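PDB 3OD1: ATP phosphoribosyltransferase regulatory subunit from Bacillus halodurans, which is probably required, in complex with HisG, for the first step of histidine biosynthesis and may let histidine feedback-regulate ATP phosphoribosyltransferase. Local coordinates for residues 33-38 with 43-48; 55-60 with 305-310; 91-96 with 100-105; 144-149 with 163-168; 169-174 with 270-275. All blocks are in the same frame, centred on the assembly; numbering follows the deposited sequence. Where two conformers were deposited one is given.

Contact 1. Residues 33-38 with 43-48; sequences QMTEEI and YDMIET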
# COMPACT_ATOMS: atom_id res chain seq x y z
N GLN B 33 -1.85 -14.21 3.35
CA GLN B 33 -1.82 -15.32 4.29
C GLN B 33 -1.39 -14.85 5.68
O GLN B 33 -1.99 -15.23 6.69
CB GLN B 33 -0.90 -16.43 3.78
CG GLN B 33 -1.46 -17.12 2.53
CD GLN B 33 -2.79 -17.81 2.81
OE1 GLN B 33 -2.96 -18.42 3.87
NE2 GLN B 33 -3.72 -17.72 1.87
N MSE B 34 -0.36 -14.01 5.74
CA MSE B 34 0.08 -13.51 7.03
C MSE B 34 -0.94 -12.61 7.71
O MSE B 34 -1.16 -12.72 8.92
CB MSE B 34 1.45 -12.81 6.93
CG MSE B 34 2.55 -13.74 6.45
SE MSE B 34 4.30 -12.95 6.60
CE MSE B 34 4.39 -12.81 8.55
N THR B 35 -1.55 -11.71 6.94
CA THR B 35 -2.52 -10.78 7.49
C THR B 35 -3.78 -11.50 7.97
O THR B 35 -4.41 -11.09 8.94
CB THR B 35 -2.87 -9.64 6.50
OG1 THR B 35 -3.26 -10.21 5.25
CG2 THR B 35 -1.67 -8.74 6.27
N GLU B 36 -4.13 -12.59 7.30
CA GLU B 36 -5.25 -13.42 7.74
C GLU B 36 -4.98 -14.06 9.10
O GLU B 36 -5.87 -14.10 9.94
CB GLU B 36 -5.54 -14.52 6.72
CG GLU B 36 -6.85 -14.32 5.98
CD GLU B 36 -7.03 -15.30 4.84
OE1 GLU B 36 -7.11 -16.53 5.11
OE2 GLU B 36 -7.09 -14.85 3.68
N GLU B 37 -3.78 -14.60 9.30
CA GLU B 37 -3.42 -15.18 10.60
C GLU B 37 -3.42 -14.09 11.67
O GLU B 37 -4.00 -14.25 12.75
CB GLU B 37 -2.03 -15.84 10.56
CG GLU B 37 -1.65 -16.58 11.84
CD GLU B 37 -2.50 -17.81 12.07
OE1 GLU B 37 -3.11 -18.28 11.10
OE2 GLU B 37 -2.57 -18.32 13.21
N ILE B 38 -2.79 -12.97 11.36
CA ILE B 38 -2.74 -11.85 12.28
C ILE B 38 -4.14 -11.42 12.74
O ILE B 38 -4.36 -11.11 13.92
CB ILE B 38 -1.95 -10.68 11.66
CG1 ILE B 38 -0.46 -11.05 11.58
CG2 ILE B 38 -2.18 -9.39 12.44
CD1 ILE B 38 0.35 -10.13 10.67
N TYR B 43 -5.62 -8.76 16.15
CA TYR B 43 -4.92 -7.52 15.82
C TYR B 43 -5.73 -6.73 14.79
O TYR B 43 -6.39 -7.33 13.93
CB TYR B 43 -3.49 -7.80 15.33
CG TYR B 43 -2.58 -8.27 16.45
CD1 TYR B 43 -1.62 -7.42 16.99
CD2 TYR B 43 -2.70 -9.55 16.98
CE1 TYR B 43 -0.80 -7.83 18.02
CE2 TYR B 43 -1.89 -9.97 18.04
CZ TYR B 43 -0.94 -9.10 18.55
OH TYR B 43 -0.13 -9.51 19.57
N ASP B 44 -5.73 -5.41 14.91
CA ASP B 44 -6.45 -4.56 13.95
C ASP B 44 -5.44 -3.82 13.08
O ASP B 44 -4.57 -3.11 13.60
CB ASP B 44 -7.30 -3.50 14.65
CG ASP B 44 -8.48 -4.08 15.41
OD1 ASP B 44 -9.14 -5.02 14.93
OD2 ASP B 44 -8.76 -3.56 16.49
N MSE B 45 -5.58 -3.97 11.77
CA MSE B 45 -4.77 -3.20 10.82
C MSE B 45 -5.06 -1.71 10.90
O MSE B 45 -6.21 -1.30 11.05
CB MSE B 45 -5.05 -3.71 9.40
CG MSE B 45 -4.67 -5.15 9.23
SE MSE B 45 -2.80 -5.26 8.74
CE MSE B 45 -3.05 -4.38 7.02
N ILE B 46 -4.01 -0.90 10.82
CA ILE B 46 -4.17 0.54 10.68
C ILE B 46 -3.29 1.04 9.54
O ILE B 46 -2.52 0.25 8.96
CB ILE B 46 -3.86 1.32 11.99
CG1 ILE B 46 -2.55 0.82 12.63
CG2 ILE B 46 -5.02 1.19 12.96
CD1 ILE B 46 -1.28 1.32 11.90
N GLU B 47 -3.42 2.32 9.20
CA GLU B 47 -2.43 2.97 8.36
C GLU B 47 -2.05 4.33 8.93
O GLU B 47 -2.83 4.96 9.65
CB GLU B 47 -2.90 3.10 6.91
CG GLU B 47 -3.10 1.73 6.25
CD GLU B 47 -3.64 1.79 4.81
OE1 GLU B 47 -4.31 2.78 4.45
OE2 GLU B 47 -3.40 0.82 4.06
N THR B 48 -0.82 4.76 8.65
CA THR B 48 -0.34 6.07 9.07
C THR B 48 0.20 6.75 7.82
O THR B 48 0.30 6.10 6.76
CB THR B 48 0.79 5.93 10.11
OG1 THR B 48 1.84 5.15 9.55
CG2 THR B 48 0.28 5.26 11.39
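Ile38 and Tyr43 meet with their side chains at about a right angle, just where helix 21-40 runs out and the chain turns into strand 44-45. CG2 of Ile38 is anti to the backbone N, a torsion that sets this branch methyl against the root of the tyrosine, 3.5 Å from Tyr43 CB. The Tyr43 ring extends past this point, its CD2 lying 3.8 Å from Ile38 O, and its hydroxyl is hydrogen-bonded to Glu144 on helix 139-155. Between the backbones there is one polar link: Tyr43 N donates to Ile38 O over 3.5 Å, weak by its length although fairly straight at 159°. Farther up the helix the packing is looser, with Thr35 CG2 at 4.4 Å from Met45 SE, while Thr35 OG1 turns back to Cys31 O. This long helix followed by a short strand, with Met45 and Glu47 touching Tyr24 of the second subunit, is consistent with motif 1, the dimer-interface element of the class II synthetase fold. With three of the four touching residues buried and a single weak bond between the segments, the helix-strand junction rests mainly on apolar packing.

Contact 2. Residues 55-60 with 305-310; sequences ETVGVV and SKFHRP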
# COMPACT_ATOMS: atom_id res chain seq x y z
N GLU B 55 11.73 15.80 13.65
CA GLU B 55 12.09 16.16 15.02
C GLU B 55 11.32 15.36 16.06
O GLU B 55 11.74 15.25 17.20
CB GLU B 55 11.92 17.66 15.26
CG GLU B 55 12.94 18.52 14.52
CD GLU B 55 14.38 18.22 14.91
OE1 GLU B 55 14.61 17.52 15.93
OE2 GLU B 55 15.30 18.70 14.20
N THR B 56 10.18 14.79 15.67
CA THR B 56 9.38 13.99 16.58
C THR B 56 9.53 12.49 16.31
O THR B 56 10.32 11.81 16.96
CB THR B 56 7.90 14.40 16.54
OG1 THR B 56 7.38 14.25 15.21
CG2 THR B 56 7.74 15.87 16.98
N VAL B 57 8.78 11.98 15.34
CA VAL B 57 8.82 10.56 14.99
C VAL B 57 10.18 10.16 14.43
O VAL B 57 10.73 9.11 14.79
CB VAL B 57 7.70 10.23 13.97
CG1 VAL B 57 7.88 8.83 13.41
CG2 VAL B 57 6.33 10.43 14.62
N GLY B 58 10.75 10.98 13.55
CA GLY B 58 12.03 10.64 12.95
C GLY B 58 13.06 10.27 14.00
O GLY B 58 13.67 9.20 13.94
N VAL B 59 13.25 11.15 14.98
CA VAL B 59 14.27 10.94 16.00
C VAL B 59 14.03 9.76 16.95
O VAL B 59 14.98 9.09 17.36
CB VAL B 59 14.53 12.22 16.84
CG1 VAL B 59 15.13 13.33 15.97
CG2 VAL B 59 13.24 12.69 17.50
N VAL B 60 12.78 9.48 17.30
CA VAL B 60 12.53 8.41 18.27
C VAL B 60 12.43 7.04 17.61
O VAL B 60 12.26 6.02 18.27
CB VAL B 60 11.28 8.68 19.14
CG1 VAL B 60 11.46 9.96 19.92
CG2 VAL B 60 10.02 8.75 18.26
N SER B 305 6.50 6.29 26.32
CA SER B 305 6.73 7.40 27.25
C SER B 305 7.10 8.67 26.52
O SER B 305 6.73 9.76 26.94
CB SER B 305 7.82 7.06 28.26
OG SER B 305 7.39 6.04 29.14
N LYS B 306 7.85 8.53 25.43
CA LYS B 306 8.24 9.68 24.62
C LYS B 306 7.06 10.36 23.93
O LYS B 306 7.17 11.49 23.47
CB LYS B 306 9.31 9.29 23.60
CG LYS B 306 10.62 8.90 24.25
CD LYS B 306 11.62 8.37 23.25
CE LYS B 306 12.85 7.84 23.97
NZ LYS B 306 13.88 7.40 22.98
N PHE B 307 5.93 9.65 23.85
CA PHE B 307 4.69 10.24 23.32
C PHE B 307 3.71 10.56 24.44
O PHE B 307 2.55 10.89 24.17
CB PHE B 307 4.03 9.31 22.30
CG PHE B 307 4.80 9.20 21.03
CD1 PHE B 307 4.59 10.10 20.01
CD2 PHE B 307 5.78 8.23 20.88
CE1 PHE B 307 5.32 10.02 18.84
CE2 PHE B 307 6.52 8.15 19.73
CZ PHE B 307 6.29 9.04 18.70
N HIS B 308 4.18 10.43 25.68
CA HIS B 308 3.44 10.81 26.88
C HIS B 308 2.28 9.89 27.22
O HIS B 308 1.34 10.29 27.91
CB HIS B 308 2.98 12.27 26.80
CG HIS B 308 4.07 13.21 26.39
ND1 HIS B 308 4.05 13.91 25.20
CD2 HIS B 308 5.25 13.51 26.98
CE1 HIS B 308 5.15 14.63 25.10
NE2 HIS B 308 5.90 14.41 26.16
N ARG B 309 2.36 8.65 26.76
CA ARG B 309 1.43 7.61 27.22
C ARG B 309 2.20 6.34 27.58
O ARG B 309 2.05 5.30 26.92
CB ARG B 309 0.36 7.30 26.17
CG ARG B 309 -0.82 6.54 26.77
CD ARG B 309 -1.86 6.11 25.74
NE ARG B 309 -2.81 5.18 26.35
CZ ARG B 309 -3.83 4.60 25.72
NH1 ARG B 309 -4.06 4.85 24.44
NH2 ARG B 309 -4.62 3.77 26.38
N PRO B 310 3.03 6.43 28.64
CA PRO B 310 3.96 5.34 28.97
C PRO B 310 3.27 4.00 28.94
O PRO B 310 2.16 3.86 29.46
CB PRO B 310 4.39 5.67 30.41
CG PRO B 310 4.18 7.13 30.55
CD PRO B 310 3.00 7.48 29.67
O HOH W 1 13.45 5.59 20.66
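Val60 and Lys306, 246 positions apart in sequence, are joined both by touching carbons and by a bridging water. Residues 305-310 take in the end of the short helix 303-306 and the loop after it, closed by a Schellman motif in which His308, at positive phi, is the C-prime residue: His308 N bonds to Ser305 O at 2.9 Å and Arg309 N reaches back to Leu304 O. Residues 55-60 close helix 54-60 and carry a wider pi-type turn at 55-58. Val60 is central. Its CG1 lies alongside the lysine chain, 3.7 Å from Lys306 CD, the two side chains running past each other in opposite directions. The other methyl, CG2, occupies the crowded position between backbone N and carbonyl carbon and from there meets the CE2-CZ side of the Phe307 ring, 3.8 Å from Phe307 CZ. Val57 comes to the same ring at its edge, close to the ring plane, with CG2 at 4.3 Å from Phe307 CZ. Beyond the valines, Phe307 packs on helix 86-94, and Met9 of the second subunit touches both Val60 and Phe307, so this partly buried joint also borders the dimer interface. The lysine is extended beyond CG, which carries its amine past the valine to the water. That water accepts from Lys306 NZ at 3.0 Å and donates to Val60 O at 2.7 Å.

Contact 3. Residues 91-96 with 100-105; sequences RLVASS and RAYPLR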
# COMPACT_ATOMS: atom_id res chain seq x y z
N ARG B 91 2.74 7.09 18.11
CA ARG B 91 2.09 8.40 17.99
C ARG B 91 0.57 8.24 17.94
O ARG B 91 -0.17 8.96 18.60
CB ARG B 91 2.57 9.17 16.75
CG ARG B 91 1.88 10.56 16.60
CD ARG B 91 2.31 11.32 15.33
NE ARG B 91 2.21 10.49 14.12
CZ ARG B 91 1.08 9.95 13.66
NH1 ARG B 91 -0.06 10.14 14.30
NH2 ARG B 91 1.11 9.20 12.56
N LEU B 92 0.12 7.29 17.13
CA LEU B 92 -1.30 7.06 16.93
C LEU B 92 -1.94 6.69 18.25
O LEU B 92 -2.97 7.25 18.64
CB LEU B 92 -1.48 5.93 15.92
CG LEU B 92 -2.71 5.85 15.02
CD1 LEU B 92 -2.63 4.60 14.17
CD2 LEU B 92 -3.96 5.83 15.86
N VAL B 93 -1.31 5.76 18.95
CA VAL B 93 -1.78 5.26 20.24
C VAL B 93 -1.92 6.35 21.30
O VAL B 93 -2.89 6.34 22.06
CB VAL B 93 -0.87 4.13 20.78
CG1 VAL B 93 -1.24 3.77 22.22
CG2 VAL B 93 -0.96 2.91 19.87
N ALA B 94 -0.96 7.27 21.36
CA ALA B 94 -0.98 8.32 22.38
C ALA B 94 -1.88 9.49 22.01
O ALA B 94 -2.07 10.39 22.81
CB ALA B 94 0.43 8.82 22.66
N SER B 95 -2.44 9.49 20.80
CA SER B 95 -3.28 10.61 20.37
C SER B 95 -4.66 10.16 19.91
O SER B 95 -5.61 10.18 20.69
CB SER B 95 -2.58 11.41 19.28
OG SER B 95 -2.27 10.59 18.18
N SER B 96 -4.76 9.77 18.64
CA SER B 96 -6.01 9.29 18.02
C SER B 96 -6.71 8.21 18.85
O SER B 96 -7.94 8.15 18.91
CB SER B 96 -5.72 8.73 16.61
OG SER B 96 -5.21 9.70 15.70
N ARG B 100 -8.65 4.59 23.87
CA ARG B 100 -8.76 3.14 23.83
C ARG B 100 -7.82 2.55 24.87
O ARG B 100 -6.61 2.76 24.81
CB ARG B 100 -8.45 2.61 22.42
CG ARG B 100 -9.15 3.39 21.32
CD ARG B 100 -9.51 2.51 20.13
NE ARG B 100 -10.07 3.30 19.03
CZ ARG B 100 -10.45 2.80 17.86
NH1 ARG B 100 -10.34 1.49 17.62
NH2 ARG B 100 -10.93 3.60 16.92
N ALA B 101 -8.38 1.82 25.83
CA ALA B 101 -7.62 1.28 26.95
C ALA B 101 -6.66 0.17 26.53
O ALA B 101 -6.95 -0.60 25.61
CB ALA B 101 -8.56 0.78 28.05
N TYR B 102 -5.52 0.10 27.22
CA TYR B 102 -4.55 -0.96 26.98
C TYR B 102 -5.14 -2.28 27.46
O TYR B 102 -6.01 -2.28 28.32
CB TYR B 102 -3.23 -0.67 27.71
CG TYR B 102 -2.41 0.46 27.12
CD1 TYR B 102 -1.64 1.28 27.93
CD2 TYR B 102 -2.39 0.70 25.74
CE1 TYR B 102 -0.87 2.32 27.41
CE2 TYR B 102 -1.61 1.74 25.20
CZ TYR B 102 -0.86 2.54 26.05
OH TYR B 102 -0.09 3.58 25.55
N PRO B 103 -4.68 -3.41 26.89
CA PRO B 103 -3.67 -3.47 25.83
C PRO B 103 -4.25 -3.28 24.43
O PRO B 103 -5.40 -3.66 24.16
CB PRO B 103 -3.10 -4.89 25.95
CG PRO B 103 -3.79 -5.52 27.13
CD PRO B 103 -5.05 -4.76 27.33
N LEU B 104 -3.44 -2.73 23.53
CA LEU B 104 -3.82 -2.57 22.14
C LEU B 104 -3.02 -3.51 21.25
O LEU B 104 -1.81 -3.70 21.45
CB LEU B 104 -3.60 -1.13 21.70
CG LEU B 104 -4.62 -0.15 22.26
CD1 LEU B 104 -4.08 1.27 22.20
CD2 LEU B 104 -5.92 -0.28 21.47
N ARG B 105 -3.72 -4.10 20.29
CA ARG B 105 -3.12 -5.02 19.34
C ARG B 105 -3.36 -4.47 17.94
O ARG B 105 -4.49 -4.49 17.43
CB ARG B 105 -3.72 -6.42 19.49
CG ARG B 105 -3.22 -7.16 20.73
CD ARG B 105 -3.98 -8.44 20.97
NE ARG B 105 -3.32 -9.24 21.99
CZ ARG B 105 -3.49 -9.07 23.30
NH1 ARG B 105 -4.31 -8.12 23.74
NH2 ARG B 105 -2.83 -9.83 24.15
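Val93 touches Tyr102 and Leu104 through one methyl; these are the closest contacts between the segments, and no hydrogen bond joins them. With CG1 anti to the backbone N (chi1 171°), that methyl leaves the last turn of helix 86-94 and meets the tyrosine at its edge, in the ring plane. It lies 3.6 Å from Tyr102 CE2 and 3.5 Å from Tyr102 OH, so it sits beside the phenol end of the ring and not over a face. The same Val93 CG1 is 3.8 Å from Leu104 CD1. Leu304 of helix 303-306 and Ile134 of strand 125-134 pack against both Val93 and Tyr102. Polar interactions run through a third party, Arg309: its guanidinium bonds to Val93 O and Arg100 O and makes a cation-pi contact with Tyr102, whose hydroxyl is hydrogen-bonded to Arg309 O. Charge pairs reach across the dimer, Arg91 to Asp18 and Arg100 to Glu22 of the second subunit. The backbone turns through a cis peptide before Pro103 and then enters strand 104-113. That strand pairs antiparallel with 125-134, a hairpin consistent with motif 2 of the class II synthetase fold, and the contact packs the preceding helix against its start.

Contact 4. Residues 144-149 with 163-168; sequences EVIALM and VAIGHV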
# COMPACT_ATOMS: atom_id res chain seq x y z
N GLU B 144 3.26 -14.55 22.97
CA GLU B 144 2.24 -14.31 21.95
C GLU B 144 2.80 -13.74 20.65
O GLU B 144 2.53 -14.27 19.58
CB GLU B 144 1.12 -13.41 22.47
CG GLU B 144 0.05 -13.07 21.41
CD GLU B 144 -0.95 -12.02 21.90
OE1 GLU B 144 -1.14 -11.87 23.13
OE2 GLU B 144 -1.54 -11.31 21.04
N VAL B 145 3.57 -12.66 20.72
CA VAL B 145 4.06 -12.07 19.47
C VAL B 145 5.02 -13.00 18.72
O VAL B 145 5.05 -12.99 17.50
CB VAL B 145 4.70 -10.67 19.66
CG1 VAL B 145 3.68 -9.69 20.25
CG2 VAL B 145 5.94 -10.75 20.54
N ILE B 146 5.79 -13.80 19.45
CA ILE B 146 6.71 -14.73 18.78
C ILE B 146 5.93 -15.88 18.17
O ILE B 146 6.17 -16.26 17.02
CB ILE B 146 7.79 -15.26 19.75
CG1 ILE B 146 8.76 -14.13 20.15
CG2 ILE B 146 8.54 -16.41 19.11
CD1 ILE B 146 9.77 -14.53 21.25
N ALA B 147 4.97 -16.42 18.93
CA ALA B 147 4.11 -17.50 18.46
C ALA B 147 3.26 -17.09 17.26
O ALA B 147 3.03 -17.89 16.36
CB ALA B 147 3.23 -18.02 19.60
N LEU B 148 2.77 -15.86 17.26
CA LEU B 148 2.03 -15.33 16.12
C LEU B 148 2.95 -15.23 14.90
O LEU B 148 2.59 -15.67 13.82
CB LEU B 148 1.42 -13.97 16.46
CG LEU B 148 0.77 -13.18 15.32
CD1 LEU B 148 -0.25 -14.03 14.56
CD2 LEU B 148 0.12 -11.92 15.88
N MSE B 149 4.15 -14.68 15.09
CA MSE B 149 5.09 -14.57 13.98
C MSE B 149 5.34 -15.94 13.34
O MSE B 149 5.37 -16.07 12.10
CB MSE B 149 6.41 -13.97 14.44
CG MSE B 149 7.25 -13.45 13.26
SE MSE B 149 8.93 -12.60 13.82
CE MSE B 149 9.86 -14.15 14.54
N VAL B 163 13.70 -19.07 14.97
CA VAL B 163 13.64 -17.76 15.61
C VAL B 163 14.62 -17.78 16.78
O VAL B 163 14.50 -18.60 17.70
CB VAL B 163 12.23 -17.46 16.11
CG1 VAL B 163 12.18 -16.10 16.82
CG2 VAL B 163 11.27 -17.51 14.93
N ALA B 164 15.62 -16.92 16.71
CA ALA B 164 16.64 -16.87 17.75
C ALA B 164 16.24 -15.79 18.75
O ALA B 164 15.83 -14.69 18.36
CB ALA B 164 17.99 -16.56 17.13
N ILE B 165 16.36 -16.11 20.03
CA ILE B 165 15.89 -15.22 21.09
C ILE B 165 17.04 -14.80 21.97
O ILE B 165 17.75 -15.65 22.49
CB ILE B 165 14.85 -15.94 21.97
CG1 ILE B 165 13.68 -16.42 21.10
CG2 ILE B 165 14.39 -15.04 23.12
CD1 ILE B 165 12.64 -17.19 21.84
N GLY B 166 17.22 -13.48 22.12
CA GLY B 166 18.20 -12.93 23.05
C GLY B 166 17.56 -12.09 24.14
O GLY B 166 16.33 -12.00 24.24
N HIS B 167 18.37 -11.44 24.96
CA HIS B 167 17.80 -10.58 25.98
C HIS B 167 18.71 -9.41 26.32
O HIS B 167 19.83 -9.59 26.80
CB HIS B 167 17.47 -11.40 27.24
CG HIS B 167 16.53 -10.70 28.17
ND1 HIS B 167 16.74 -9.41 28.61
CD2 HIS B 167 15.38 -11.11 28.75
CE1 HIS B 167 15.76 -9.05 29.41
NE2 HIS B 167 14.91 -10.06 29.51
N VAL B 168 18.23 -8.19 26.07
CA VAL B 168 18.99 -6.99 26.36
C VAL B 168 19.40 -6.92 27.84
O VAL B 168 20.48 -6.44 28.16
CB VAL B 168 18.19 -5.72 26.01
CG1 VAL B 168 18.82 -4.47 26.63
CG2 VAL B 168 18.09 -5.57 24.51
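Met149 has CG anti to the backbone N (chi1 -162°) and a chain that is straight until it bends at chi3 (66°), which carries its terminal CE to Val163. There the methyl meets both branches of the valine, 3.7 Å from Val163 CG2 and 3.8 Å from Val163 CG1. The motif is a helix laid on a sheet: helix 139-155 packs on the mixed sheet that forms the core of the class II synthetase fold, here against strand 162-167. The axes of the short segments run nearly antiparallel, at 165°, and come within 11.0 Å, a spacing that leaves room for one interlocking layer of side chains.

Ile146, one turn earlier, supplies the rest of that layer. Its CG2 faces Val163 CG1 at 4.3 Å, while its longer branch extends to Ile165, whose own CG1 branch reaches back from the strand. The two isoleucines cross obliquely. All four residues are buried, and no hydrogen bond crosses between the segments, which are held to each other by apolar packing. Phe283 of the adjacent strand 281-286 touches Ile146, Met149 and Val163, and Leu256 of helix 240-258 packs on both isoleucines, so the apolar layer extends to that strand and that helix. At the far end of the strand His167 takes the N-cap position of helix 168-179, its ND1 bonded to Gly169 N and its NE2 to Glu248. Back in the apolar layer, the isoleucines touch through their terminal methyls, Ile146 CD1 to Ile165 CD1 at 4.0 Å.

Contact 5. Residues 169-174 with 270-275; sequences GYVNAL and TLVLHM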
# COMPACT_ATOMS: atom_id res chain seq x y z
N GLY B 169 18.52 -7.39 28.72
CA GLY B 169 18.76 -7.32 30.14
C GLY B 169 19.91 -8.23 30.54
O GLY B 169 20.77 -7.86 31.35
N TYR B 170 19.93 -9.43 29.98
CA TYR B 170 21.02 -10.35 30.28
C TYR B 170 22.38 -9.75 29.87
O TYR B 170 23.31 -9.67 30.67
CB TYR B 170 20.81 -11.72 29.65
CG TYR B 170 21.92 -12.68 30.02
CD1 TYR B 170 21.86 -13.40 31.20
CD2 TYR B 170 23.04 -12.82 29.21
CE1 TYR B 170 22.88 -14.27 31.57
CE2 TYR B 170 24.08 -13.69 29.57
CZ TYR B 170 23.98 -14.41 30.76
OH TYR B 170 24.99 -15.27 31.13
N VAL B 171 22.48 -9.33 28.61
CA VAL B 171 23.69 -8.73 28.08
C VAL B 171 24.15 -7.55 28.95
O VAL B 171 25.29 -7.51 29.41
CB VAL B 171 23.51 -8.24 26.62
CG1 VAL B 171 24.75 -7.50 26.14
CG2 VAL B 171 23.21 -9.41 25.71
N ASN B 172 23.25 -6.59 29.18
CA ASN B 172 23.62 -5.41 29.96
C ASN B 172 24.07 -5.75 31.39
O ASN B 172 25.07 -5.21 31.87
CB ASN B 172 22.49 -4.37 29.97
CG ASN B 172 22.26 -3.76 28.59
OD1 ASN B 172 22.96 -4.08 27.63
ND2 ASN B 172 21.28 -2.87 28.50
N ALA B 173 23.35 -6.65 32.06
CA ALA B 173 23.73 -7.03 33.43
C ALA B 173 25.13 -7.63 33.49
O ALA B 173 25.92 -7.28 34.36
CB ALA B 173 22.71 -8.00 34.03
N LEU B 174 25.42 -8.53 32.55
CA LEU B 174 26.72 -9.19 32.52
C LEU B 174 27.84 -8.20 32.21
O LEU B 174 28.84 -8.14 32.93
CB LEU B 174 26.73 -10.32 31.50
CG LEU B 174 28.08 -11.04 31.35
CD1 LEU B 174 28.58 -11.61 32.70
CD2 LEU B 174 28.01 -12.13 30.28
N THR B 270 23.96 -13.61 22.45
CA THR B 270 24.87 -12.58 21.93
C THR B 270 24.09 -11.52 21.15
O THR B 270 24.64 -10.51 20.72
CB THR B 270 25.97 -13.16 21.03
OG1 THR B 270 25.41 -13.53 19.77
CG2 THR B 270 26.62 -14.37 21.69
N LEU B 271 22.79 -11.75 20.98
CA LEU B 271 21.99 -10.93 20.08
C LEU B 271 21.80 -9.52 20.62
O LEU B 271 21.23 -9.33 21.69
CB LEU B 271 20.63 -11.59 19.83
CG LEU B 271 19.73 -10.93 18.78
CD1 LEU B 271 20.35 -11.01 17.38
CD2 LEU B 271 18.35 -11.57 18.80
N VAL B 272 22.29 -8.53 19.87
CA VAL B 272 22.06 -7.13 20.18
C VAL B 272 21.49 -6.48 18.92
O VAL B 272 22.18 -6.34 17.91
CB VAL B 272 23.38 -6.41 20.56
CG1 VAL B 272 23.16 -4.88 20.66
CG2 VAL B 272 23.97 -6.98 21.86
N LEU B 273 20.21 -6.10 18.96
CA LEU B 273 19.55 -5.61 17.74
C LEU B 273 19.75 -4.11 17.56
O LEU B 273 19.53 -3.57 16.48
CB LEU B 273 18.05 -5.94 17.76
CG LEU B 273 17.56 -7.40 17.57
CD1 LEU B 273 16.04 -7.46 17.58
CD2 LEU B 273 18.08 -7.99 16.27
N HIS B 274 20.19 -3.44 18.62
CA HIS B 274 20.24 -1.99 18.64
C HIS B 274 21.03 -1.59 19.87
O HIS B 274 21.04 -2.31 20.87
CB HIS B 274 18.81 -1.44 18.70
CG HIS B 274 18.69 0.00 18.30
ND1 HIS B 274 19.08 1.03 19.13
CD2 HIS B 274 18.20 0.58 17.18
CE1 HIS B 274 18.85 2.19 18.53
NE2 HIS B 274 18.32 1.94 17.35
N MSE B 275 21.70 -0.45 19.83
CA MSE B 275 22.49 -0.02 20.99
C MSE B 275 21.64 0.42 22.18
O MSE B 275 22.11 0.36 23.32
CB MSE B 275 23.52 1.05 20.60
CG MSE B 275 24.59 0.56 19.63
SE MSE B 275 25.76 -0.79 20.43
CE MSE B 275 26.73 0.36 21.70
O HOH W 2 20.79 -1.42 25.92
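Val171, on a regular turn of helix 168-179, faces Val272 and the carbonyl of Leu271 in an irregular loop, and the backbones come closest at Val171 CA and Thr270 CA, 7.4 Å apart. Helical geometry on the first side is borne out by Ala173 N bonding to Gly169 O at 2.9 Å; segment 270-275 has neither helix nor strand.

The direct contact is small, 83 Å² in all, and Val171 supplies the greater part of it. Its CB points at the loop, and chi1 of 175° sets CG1 anti to the backbone N. CG1 is directed to the branched end of the other valine, 4.4 Å from Val272 CG2. CG2 lies by the peptide before that valine, 4.5 Å from Leu271 O. Both gaps are wide for van der Waals contact, which makes this a loose touch; the side chain of Leu271 leads away from the helix. One water adds a polar thread beside the valines: it accepts from Asn172 ND2 at 3.0 Å and makes a weak, longer bond of 3.4 Å to Met275 O. The other end of the amide, Asn172 OD1, has a weak bond to Arg189.

Thr270 OG1 is bound on the loop side by Asp268 and Tyr197. Val272 and Met275 pack on helix 182-193, Leu271 and Leu273 lie on strand 281-286, and Tyr170 is buried against helix 240-258, placing the contact where the loop after strand 265-268 passes between the helical region and the central sheet.

Contacts 1, 4 and 5 are buried and contacts 2 and 3 partly buried, although contact 5 lies about as far from the chain's centre as those two. Contacts 1, 3 and 4 all reach the nine-stranded sheet, and polar groups tie them: Glu144 of contact 4 is bonded to Tyr43 OH of contact 1 and to Arg105 of contact 3. Contacts 2 and 3 share Arg309; with contact 1 they also touch the second subunit, which contact 4 meets through Glu144 alone. Contact 5 follows contact 4 directly, strand 162-167 leading into helix 168-179, and no other chain touches it. Purely apolar packing marks contact 4, while one water bridges each of contacts 2 and 5.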